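Local coordinates for protein alpha-1,3-glucanase (Bacillus circulans, PDB 5ZRU) that hydrolyses alpha-1,3-glucan, the chain here being the GH87 catalytic unit of a longer enzyme that probably also binds carbohydrate through other domains, at residues A43-E48 and Q52-L57; V168-I173 and S369-G374; Y18-T23 and T400-W405. All blocks are in the same frame, centred on the assembly; numbering follows the deposited sequence.

Interaction 1 of 3, residues A43-E48 and Q52-L57. With CA (calcium ion), chain M.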
loop_
_atom_site.group_PDB
_atom_site.type_symbol
_atom_site.label_atom_id
_atom_site.label_comp_id
_atom_site.label_asym_id
_atom_site.label_seq_id
_atom_site.Cartn_x
_atom_site.Cartn_y
_atom_site.Cartn_z
ATOM N N ALA A 43 -19.252 3.796 8.007
ATOM C CA ALA A 43 -19.465 4.919 8.906
ATOM C C ALA A 43 -18.643 4.781 10.181
ATOM O O ALA A 43 -18.382 5.791 10.842
ATOM C CB ALA A 43 -20.948 5.054 9.254
ATOM N N LEU A 44 -18.225 3.565 10.530
ATOM C CA LEU A 44 -17.506 3.307 11.776
ATOM C C LEU A 44 -16.004 3.324 11.530
ATOM O O LEU A 44 -15.518 2.673 10.599
ATOM C CB LEU A 44 -17.909 1.954 12.365
ATOM C CG LEU A 44 -19.386 1.737 12.688
ATOM C CD1 LEU A 44 -19.646 0.267 12.987
ATOM C CD2 LEU A 44 -19.785 2.615 13.868
ATOM N N THR A 45 -15.274 4.055 12.379
ATOM C CA THR A 45 -13.816 4.078 12.282
ATOM C C THR A 45 -13.243 2.665 12.279
ATOM O O THR A 45 -12.267 2.373 11.566
ATOM C CB THR A 45 -13.241 4.903 13.441
ATOM O OG1 THR A 45 -13.733 6.248 13.354
ATOM C CG2 THR A 45 -11.701 4.927 13.401
ATOM N N ALA A 46 -13.869 1.753 13.030
ATOM C CA ALA A 46 -13.343 0.399 13.131
ATOM C C ALA A 46 -13.391 -0.366 11.807
ATOM O O ALA A 46 -12.705 -1.386 11.684
ATOM C CB ALA A 46 -14.104 -0.376 14.210
ATOM N N SER A 47 -14.165 0.096 10.813
ATOM C CA SER A 47 -14.156 -0.569 9.507
ATOM C C SER A 47 -12.779 -0.542 8.857
ATOM O O SER A 47 -12.492 -1.384 7.989
ATOM C CB SER A 47 -15.169 0.071 8.550
ATOM O OG SER A 47 -14.815 1.414 8.240
ATOM N N GLU A 48 -11.921 0.401 9.246
ATOM C CA GLU A 48 -10.574 0.481 8.700
ATOM C C GLU A 48 -9.504 -0.082 9.631
ATOM O O GLU A 48 -8.316 -0.004 9.298
ATOM C CB GLU A 48 -10.230 1.936 8.353
ATOM C CG GLU A 48 -11.028 2.505 7.185
ATOM C CD GLU A 48 -10.485 3.846 6.758
ATOM O OE1 GLU A 48 -9.518 3.886 5.960
ATOM O OE2 GLU A 48 -10.999 4.864 7.249
ATOM N N GLN A 52 -11.246 -5.358 11.585
ATOM C CA GLN A 52 -12.381 -4.495 11.924
ATOM C C GLN A 52 -12.546 -4.341 13.438
ATOM O O GLN A 52 -13.662 -4.259 13.959
ATOM C CB GLN A 52 -13.670 -4.999 11.272
ATOM C CG GLN A 52 -13.574 -5.062 9.734
ATOM C CD GLN A 52 -12.827 -6.295 9.248
ATOM O OE1 GLN A 52 -13.094 -7.419 9.695
ATOM N NE2 GLN A 52 -11.885 -6.092 8.338
ATOM N N ARG A 53 -11.420 -4.288 14.150
ATOM C CA ARG A 53 -11.407 -4.171 15.603
ATOM C C ARG A 53 -10.187 -3.365 16.022
ATOM O O ARG A 53 -9.100 -3.593 15.505
ATOM C CB ARG A 53 -11.348 -5.549 16.276
ATOM C CG ARG A 53 -12.575 -6.410 16.072
ATOM C CD ARG A 53 -12.249 -7.876 16.277
ATOM N NE ARG A 53 -11.992 -8.186 17.677
ATOM C CZ ARG A 53 -12.948 -8.391 18.579
ATOM N NH1 ARG A 53 -14.224 -8.304 18.224
ATOM N NH2 ARG A 53 -12.632 -8.672 19.836
ATOM N N TYR A 54 -10.361 -2.430 16.954
ATOM C CA TYR A 54 -9.214 -1.737 17.528
ATOM C C TYR A 54 -9.547 -1.337 18.957
ATOM O O TYR A 54 -10.687 -1.468 19.408
ATOM C CB TYR A 54 -8.803 -0.516 16.690
ATOM C CG TYR A 54 -9.748 0.674 16.762
ATOM C CD1 TYR A 54 -10.909 0.720 15.984
ATOM C CD2 TYR A 54 -9.464 1.761 17.584
ATOM C CE1 TYR A 54 -11.765 1.834 16.030
ATOM C CE2 TYR A 54 -10.311 2.874 17.638
ATOM C CZ TYR A 54 -11.459 2.902 16.856
ATOM O OH TYR A 54 -12.292 4.002 16.904
ATOM N N ILE A 55 -8.528 -0.862 19.676
ATOM C CA ILE A 55 -8.683 -0.435 21.065
ATOM C C ILE A 55 -8.773 1.082 21.089
ATOM O O ILE A 55 -7.843 1.781 20.665
ATOM C CB ILE A 55 -7.527 -0.932 21.949
ATOM C CG1 ILE A 55 -7.441 -2.453 21.907
ATOM C CG2 ILE A 55 -7.714 -0.454 23.391
ATOM C CD1 ILE A 55 -6.034 -2.950 21.700
ATOM N N ALA A 56 -9.887 1.598 21.594
ATOM C CA ALA A 56 -10.040 3.030 21.787
ATOM C C ALA A 56 -9.467 3.429 23.141
ATOM O O ALA A 56 -9.713 2.756 24.153
ATOM C CB ALA A 56 -11.510 3.439 21.684
ATOM N N LEU A 57 -8.689 4.519 23.148
ATOM C CA LEU A 57 -8.148 5.153 24.345
ATOM C C LEU A 57 -8.813 6.519 24.505
ATOM O O LEU A 57 -8.262 7.548 24.087
ATOM C CB LEU A 57 -6.624 5.288 24.247
ATOM C CG LEU A 57 -5.876 4.015 23.829
ATOM C CD1 LEU A 57 -4.372 4.269 23.721
ATOM C CD2 LEU A 57 -6.165 2.874 24.789
HETATM CA CA CA M . -7.249 -4.832 14.852
HETATM O O HOH W 1 -10.569 -3.379 8.012
HETATM O O HOH W 2 -7.680 -7.240 15.193
#

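Interaction 2 of 3, residues V168-I173 and S369-G374. With CA (calcium ion), chain M.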
loop_
_atom_site.group_PDB
_atom_site.type_symbol
_atom_site.label_atom_id
_atom_site.label_comp_id
_atom_site.label_asym_id
_atom_site.label_seq_id
_atom_site.Cartn_x
_atom_site.Cartn_y
_atom_site.Cartn_z
ATOM N N VAL A 168 -5.734 2.543 19.016
ATOM C CA VAL A 168 -4.562 1.736 18.684
ATOM C C VAL A 168 -5.033 0.432 18.066
ATOM O O VAL A 168 -5.773 -0.333 18.698
ATOM C CB VAL A 168 -3.671 1.467 19.908
ATOM C CG1 VAL A 168 -2.441 0.671 19.497
ATOM C CG2 VAL A 168 -3.251 2.785 20.538
ATOM N N ASP A 169 -4.570 0.158 16.845
ATOM C CA ASP A 169 -4.890 -1.083 16.142
ATOM C C ASP A 169 -3.904 -2.189 16.522
ATOM O O ASP A 169 -4.292 -3.220 17.089
ATOM C CB ASP A 169 -4.881 -0.810 14.629
ATOM C CG ASP A 169 -5.460 -1.938 13.808
ATOM O OD1 ASP A 169 -5.902 -2.959 14.382
ATOM O OD2 ASP A 169 -5.460 -1.800 12.560
ATOM N N PHE A 170 -2.620 -1.981 16.245
ATOM C CA PHE A 170 -1.630 -3.007 16.555
ATOM C C PHE A 170 -0.261 -2.362 16.698
ATOM O O PHE A 170 -0.052 -1.207 16.329
ATOM C CB PHE A 170 -1.591 -4.111 15.486
ATOM C CG PHE A 170 -1.310 -3.612 14.080
ATOM C CD1 PHE A 170 -0.031 -3.237 13.697
ATOM C CD2 PHE A 170 -2.317 -3.577 13.131
ATOM C CE1 PHE A 170 0.235 -2.779 12.389
ATOM C CE2 PHE A 170 -2.060 -3.133 11.820
ATOM C CZ PHE A 170 -0.783 -2.738 11.459
ATOM N N LEU A 171 0.669 -3.142 17.242
ATOM C CA LEU A 171 2.094 -2.876 17.158
ATOM C C LEU A 171 2.759 -3.959 16.320
ATOM O O LEU A 171 2.332 -5.118 16.318
ATOM C CB LEU A 171 2.750 -2.850 18.543
ATOM C CG LEU A 171 2.151 -1.919 19.598
ATOM C CD1 LEU A 171 2.955 -2.021 20.909
ATOM C CD2 LEU A 171 2.133 -0.497 19.081
ATOM N N GLU A 172 3.809 -3.572 15.604
ATOM C CA GLU A 172 4.724 -4.513 14.972
ATOM C C GLU A 172 6.114 -4.257 15.537
ATOM O O GLU A 172 6.546 -3.105 15.632
ATOM C CB GLU A 172 4.686 -4.378 13.441
ATOM C CG GLU A 172 3.435 -5.023 12.857
ATOM C CD GLU A 172 3.217 -4.747 11.376
ATOM O OE1 GLU A 172 3.833 -3.815 10.833
ATOM O OE2 GLU A 172 2.420 -5.483 10.757
ATOM N N ILE A 173 6.787 -5.318 15.973
ATOM C CA ILE A 173 7.999 -5.187 16.777
ATOM C C ILE A 173 9.089 -6.035 16.144
ATOM O O ILE A 173 8.849 -7.192 15.786
ATOM C CB ILE A 173 7.748 -5.604 18.242
ATOM C CG1 ILE A 173 6.661 -4.726 18.864
ATOM C CG2 ILE A 173 9.021 -5.484 19.066
ATOM C CD1 ILE A 173 6.303 -5.085 20.313
ATOM N N SER A 369 5.593 -4.916 2.000
ATOM C CA SER A 369 4.413 -4.613 2.796
ATOM C C SER A 369 3.741 -3.407 2.159
ATOM O O SER A 369 4.338 -2.329 2.101
ATOM C CB SER A 369 4.808 -4.320 4.249
ATOM O OG SER A 369 3.748 -3.688 4.965
ATOM N N ILE A 370 2.524 -3.604 1.642
ATOM C CA ILE A 370 1.778 -2.576 0.913
ATOM C C ILE A 370 0.531 -2.304 1.745
ATOM O O ILE A 370 -0.399 -3.109 1.724
ATOM C CB ILE A 370 1.404 -3.038 -0.502
ATOM C CG1 ILE A 370 2.620 -3.680 -1.201
ATOM C CG2 ILE A 370 0.793 -1.872 -1.315
ATOM C CD1 ILE A 370 3.782 -2.727 -1.430
ATOM N N ARG A 371 0.494 -1.196 2.493
ATOM C CA ARG A 371 -0.520 -1.081 3.539
ATOM C C ARG A 371 -1.177 0.291 3.562
ATOM O O ARG A 371 -0.488 1.311 3.517
ATOM C CB ARG A 371 0.089 -1.381 4.924
ATOM C CG ARG A 371 -0.949 -1.427 6.042
ATOM C CD ARG A 371 -0.299 -1.662 7.414
ATOM N NE ARG A 371 0.356 -2.958 7.511
ATOM C CZ ARG A 371 1.358 -3.242 8.345
ATOM N NH1 ARG A 371 1.863 -2.313 9.151
ATOM N NH2 ARG A 371 1.876 -4.459 8.345
ATOM N N ASN A 372 -2.513 0.310 3.634
ATOM C CA ASN A 372 -3.269 1.517 3.995
ATOM C C ASN A 372 -3.128 2.617 2.944
ATOM O O ASN A 372 -3.020 3.798 3.277
ATOM C CB ASN A 372 -2.849 2.037 5.380
ATOM C CG ASN A 372 -3.916 2.906 6.033
ATOM O OD1 ASN A 372 -5.102 2.568 6.034
ATOM N ND2 ASN A 372 -3.492 4.020 6.616
ATOM N N ASN A 373 -3.159 2.237 1.672
ATOM C CA ASN A 373 -3.039 3.193 0.577
ATOM C C ASN A 373 -4.408 3.559 0.006
ATOM O O ASN A 373 -5.384 2.811 0.127
ATOM C CB ASN A 373 -2.123 2.628 -0.517
ATOM C CG ASN A 373 -0.695 2.456 -0.031
ATOM O OD1 ASN A 373 -0.025 3.435 0.278
ATOM N ND2 ASN A 373 -0.223 1.207 0.051
ATOM N N GLY A 374 -4.465 4.728 -0.637
ATOM C CA GLY A 374 -5.727 5.324 -1.047
ATOM C C GLY A 374 -6.122 5.149 -2.496
ATOM O O GLY A 374 -6.919 5.931 -3.032
HETATM CA CA CA M . -7.249 -4.832 14.852
HETATM O O HOH W 2 -7.680 -7.240 15.193
#

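Interaction 3 of 3, residues Y18-T23 and T400-W405. With CA (calcium ion), chain M.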
loop_
_atom_site.group_PDB
_atom_site.type_symbol
_atom_site.label_atom_id
_atom_site.label_comp_id
_atom_site.label_asym_id
_atom_site.label_seq_id
_atom_site.Cartn_x
_atom_site.Cartn_y
_atom_site.Cartn_z
ATOM N N TYR A 18 9.436 -8.184 11.457
ATOM C CA TYR A 18 8.570 -7.864 12.581
ATOM C C TYR A 18 7.544 -8.970 12.817
ATOM O O TYR A 18 7.239 -9.774 11.938
ATOM C CB TYR A 18 7.859 -6.516 12.367
ATOM C CG TYR A 18 7.185 -6.323 11.020
ATOM C CD1 TYR A 18 5.976 -6.938 10.724
ATOM C CD2 TYR A 18 7.754 -5.501 10.053
ATOM C CE1 TYR A 18 5.350 -6.745 9.486
ATOM C CE2 TYR A 18 7.134 -5.290 8.822
ATOM C CZ TYR A 18 5.940 -5.918 8.544
ATOM O OH TYR A 18 5.345 -5.715 7.318
ATOM N N THR A 19 7.028 -9.013 14.039
ATOM C CA THR A 19 5.850 -9.796 14.355
ATOM C C THR A 19 4.780 -8.841 14.840
ATOM O O THR A 19 5.076 -7.734 15.308
ATOM C CB THR A 19 6.116 -10.869 15.429
ATOM O OG1 THR A 19 6.552 -10.236 16.640
ATOM C CG2 THR A 19 7.161 -11.862 14.938
ATOM N N ARG A 20 3.531 -9.265 14.722
ATOM C CA ARG A 20 2.425 -8.379 15.039
ATOM C C ARG A 20 1.845 -8.669 16.414
ATOM O O ARG A 20 1.630 -9.828 16.784
ATOM C CB ARG A 20 1.300 -8.469 14.012
ATOM C CG ARG A 20 0.193 -7.532 14.436
ATOM C CD ARG A 20 -0.810 -7.309 13.402
ATOM N NE ARG A 20 -0.211 -6.809 12.180
ATOM C CZ ARG A 20 -0.931 -6.573 11.099
ATOM N NH1 ARG A 20 -2.239 -6.780 11.153
ATOM N NH2 ARG A 20 -0.356 -6.132 9.988
ATOM N N TYR A 21 1.593 -7.602 17.158
ATOM C CA TYR A 21 0.846 -7.624 18.410
ATOM C C TYR A 21 -0.468 -6.895 18.135
ATOM O O TYR A 21 -0.505 -5.661 18.126
ATOM C CB TYR A 21 1.675 -6.975 19.516
ATOM C CG TYR A 21 2.827 -7.873 19.893
ATOM C CD1 TYR A 21 4.004 -7.894 19.144
ATOM C CD2 TYR A 21 2.703 -8.763 20.949
ATOM C CE1 TYR A 21 5.031 -8.755 19.465
ATOM C CE2 TYR A 21 3.727 -9.613 21.288
ATOM C CZ TYR A 21 4.885 -9.610 20.549
ATOM O OH TYR A 21 5.883 -10.480 20.902
ATOM N N ASP A 22 -1.537 -7.657 17.879
ATOM C CA ASP A 22 -2.766 -7.075 17.351
ATOM C C ASP A 22 -3.792 -6.886 18.462
ATOM O O ASP A 22 -3.541 -7.143 19.647
ATOM C CB ASP A 22 -3.347 -7.925 16.208
ATOM C CG ASP A 22 -4.049 -7.071 15.114
ATOM O OD1 ASP A 22 -4.778 -6.098 15.456
ATOM O OD2 ASP A 22 -3.880 -7.370 13.901
ATOM N N THR A 23 -4.984 -6.453 18.047
ATOM C CA THR A 23 -5.971 -5.921 18.982
ATOM C C THR A 23 -6.332 -6.930 20.062
ATOM O O THR A 23 -6.360 -6.597 21.254
ATOM C CB THR A 23 -7.216 -5.488 18.210
ATOM O OG1 THR A 23 -6.852 -4.484 17.253
ATOM C CG2 THR A 23 -8.254 -4.923 19.150
ATOM N N THR A 400 2.466 -8.692 1.064
ATOM C CA THR A 400 1.360 -8.625 2.009
ATOM C C THR A 400 0.710 -7.258 1.861
ATOM O O THR A 400 1.343 -6.231 2.129
ATOM C CB THR A 400 1.830 -8.855 3.444
ATOM O OG1 THR A 400 2.377 -10.176 3.552
ATOM C CG2 THR A 400 0.661 -8.722 4.400
ATOM N N ILE A 401 -0.544 -7.256 1.428
ATOM C CA ILE A 401 -1.243 -6.054 0.993
ATOM C C ILE A 401 -2.455 -5.904 1.899
ATOM O O ILE A 401 -3.425 -6.662 1.779
ATOM C CB ILE A 401 -1.638 -6.143 -0.487
ATOM C CG1 ILE A 401 -0.378 -6.440 -1.311
ATOM C CG2 ILE A 401 -2.334 -4.846 -0.949
ATOM C CD1 ILE A 401 -0.637 -6.796 -2.742
ATOM N N GLU A 402 -2.403 -4.925 2.799
ATOM C CA GLU A 402 -3.355 -4.805 3.897
ATOM C C GLU A 402 -3.980 -3.417 3.932
ATOM O O GLU A 402 -3.331 -2.422 3.610
ATOM C CB GLU A 402 -2.663 -5.065 5.239
ATOM C CG GLU A 402 -2.114 -6.486 5.421
ATOM C CD GLU A 402 -1.065 -6.561 6.513
ATOM O OE1 GLU A 402 -0.175 -5.678 6.551
ATOM O OE2 GLU A 402 -1.126 -7.496 7.342
ATOM N N ASN A 403 -5.250 -3.367 4.343
ATOM C CA ASN A 403 -5.937 -2.132 4.744
ATOM C C ASN A 403 -6.073 -1.119 3.611
ATOM O O ASN A 403 -6.175 0.082 3.865
ATOM C CB ASN A 403 -5.256 -1.472 5.945
ATOM C CG ASN A 403 -5.181 -2.388 7.149
ATOM O OD1 ASN A 403 -4.092 -2.788 7.557
ATOM N ND2 ASN A 403 -6.333 -2.728 7.722
ATOM N N ASN A 404 -6.080 -1.586 2.359
ATOM C CA ASN A 404 -6.406 -0.706 1.237
ATOM C C ASN A 404 -7.754 -0.042 1.513
ATOM O O ASN A 404 -8.691 -0.703 1.959
ATOM C CB ASN A 404 -6.488 -1.513 -0.053
ATOM C CG ASN A 404 -5.699 -0.901 -1.169
ATOM O OD1 ASN A 404 -4.485 -1.049 -1.209
ATOM N ND2 ASN A 404 -6.368 -0.208 -2.075
ATOM N N TRP A 405 -7.855 1.278 1.306
ATOM C CA TRP A 405 -9.128 1.960 1.548
ATOM C C TRP A 405 -9.742 2.548 0.282
ATOM O O TRP A 405 -10.710 3.311 0.367
ATOM C CB TRP A 405 -8.994 3.041 2.625
ATOM C CG TRP A 405 -7.780 3.935 2.589
ATOM C CD1 TRP A 405 -6.560 3.689 3.157
ATOM C CD2 TRP A 405 -7.690 5.236 1.992
ATOM N NE1 TRP A 405 -5.716 4.752 2.943
ATOM C CE2 TRP A 405 -6.386 5.715 2.227
ATOM C CE3 TRP A 405 -8.584 6.037 1.278
ATOM C CZ2 TRP A 405 -5.946 6.953 1.758
ATOM C CZ3 TRP A 405 -8.151 7.282 0.819
ATOM C CH2 TRP A 405 -6.845 7.727 1.064
HETATM CA CA CA M . -7.249 -4.832 14.852
HETATM O O HOH W 3 -3.070 -4.944 8.858
HETATM O O HOH W 4 -3.494 -8.091 8.826
HETATM O O HOH W 2 -7.680 -7.240 15.193
#

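Interaction 1 of 3, residues A43-E48 and Q52-L57
The chain folds back from the 3-10 turn 45-48 into strand 53-57, bringing the CA atoms of S47 and Q52 to 4.9 Å without a hydrogen bond between the two segments. The closest backbone approach is instead a CA-H...O contact, Q52 CA to A46 O at 3.1 Å, with 143° at the hydrogen. Beside it, Y54 sets the edge of its ring against the turn: CE1 lies 3.6 Å from A46 CA, near the ring plane, and the methyl carbon CB of A46 also touches CE1. The torsion placing CG of Y54 between the backbone N and carbonyl carbon (chi1 72°) swings the ring across to the turn. At its far end, the hydroxyl OH meets T45 CG2 at 3.7 Å. The ring also packs edge-to-face with F137 of strand 132-144; an alanine in place of Y54 would probably open a gap beside A46 and leave T45 CG2 and the F137 ring without this neighbour. Within the turn, L44 O accepts two bonds from S47, from OG at 2.8 Å and from N at 2.9 Å, which fixes the hydroxyl. Water 1 sits 2.8 Å from S47 O and accepts from Q52 NE2 at 3.0 Å; Q52 NE2 also hydrogen-bonds D427 OD1. The next residue, R53, turns its carbonyl O to the calcium ion, whose shell includes D22, T23, S50 and D169. The 3-10 segment 45-48 leads into strand 53-57 of the antiparallel sheet in the D1 part, whose family belongs to the galactose-binding-like clan of beta-sandwiches, with a calcium site where strand 53-57 runs beside 166-174.

Interaction 2 of 3, residues V168-I173 and S369-G374
R371 and E172 approach from opposite directions, their guanidinium and carboxylate planes 61° apart, in a salt bridge gripped unevenly. The straightest bond runs from R371 NH1 to E172 OE1, 3.0 Å long with 155° at the hydrogen; OE1 lies in the guanidinium plane, whereas the nitrogen stands above the carboxylate plane. R371 NH2 adds two weak bonds, one to E172 OE2 at 2.7 Å and one to E172 OE1 at 3.2 Å, consistent with flat groups that are twisted against each other and do not form a coplanar pair. F170 covers one face of the guanidinium with its rim: CZ lies 3.5 Å from R371 NH1, and the ring and guanidinium planes are 86° apart, which is an edge-on packing contact and not a cation-pi stack. Over the opposite face, toward its rim, lies S369 OG. The arginine reaches E172 through an otherwise extended chain that bends at its third torsion. R371 belongs to the short strand 369-371 of the parallel beta-helix of the D2 part, a pectate-lyase-like fold, while F170 and E172 belong to the antiparallel strand 166-174 of the D1 sandwich, so the bridge spans two domains. Further out, E139 shares NH1 of R371, E402 takes its NE, and R20 pairs with E172 OE2; charge on the buried arginine is thus probably balanced by several carboxylates. F170 is placed by a classic beta bulge, in which D169 and F170 both face R80. From that bulge D169 sends OD1 2.4 Å to the calcium ion, while OD2 is held by a salt bridge to R80.

Interaction 3 of 3, residues Y18-T23 and T400-W405
A salt-bridge network of R20, D22 and E402 joins the edge strand 19-21 of the D1 sheet to the D2 beta-helix. R20 reaches across with CG anti to its backbone N and a bend at the third torsion. Across the contact R20 NH2 gives E402 OE2 a weak hydrogen bond of 3.1 Å, bent at 124°, and the guanidinium and carboxylate are turned 38° from each other. Both charges have stronger mates: R20 NH2 pairs with E172, E402 OE1 with R371. The other terminal nitrogen of R20, NH1, binds D22 OD2 at 3.3 Å, nearly straight at 166°, with the acceptor in the guanidinium plane and the donor on the syn side but tilted out of the carboxylate plane. Two waters extend the bridge. Water 4 donates to E402 OE2 at 2.9 Å and accepts a weak bond from R20 NH1; water 3 accepts from R20 NH1 at 3.1 Å and donates to N403 OD1 at 2.7 Å. D22 OD1 uses its anti lone pair for T23 N at 2.6 Å, and lies 2.8 Å from the calcium ion. T23 OG1 binds the calcium ion at 2.5 Å, alongside S50, R53, D169 and a water.

The three contacts gather round one calcium ion and one antiparallel D1 sheet, in which strand 166-174 has both 53-57 and 19-21 as neighbours. Interactions 2 and 3 have centres about 5 Å apart and reach adjacent parallel strands of the D2 beta-helix, 369-371 and 400-402; interaction 1 lies within D1, its centre about 13 and 14 Å from theirs. Along the chain, 18-23 comes first, then both halves of interaction 1, then 168-173 and 369-374, with 400-405 last, so interaction 3 spans the others. The salt bridges R20-E172, E172-R371, R371-E402 and E402-R20 close a ring of alternating charges at the domain interface, while the calcium ties together three sequence-distant D1 segments beside it.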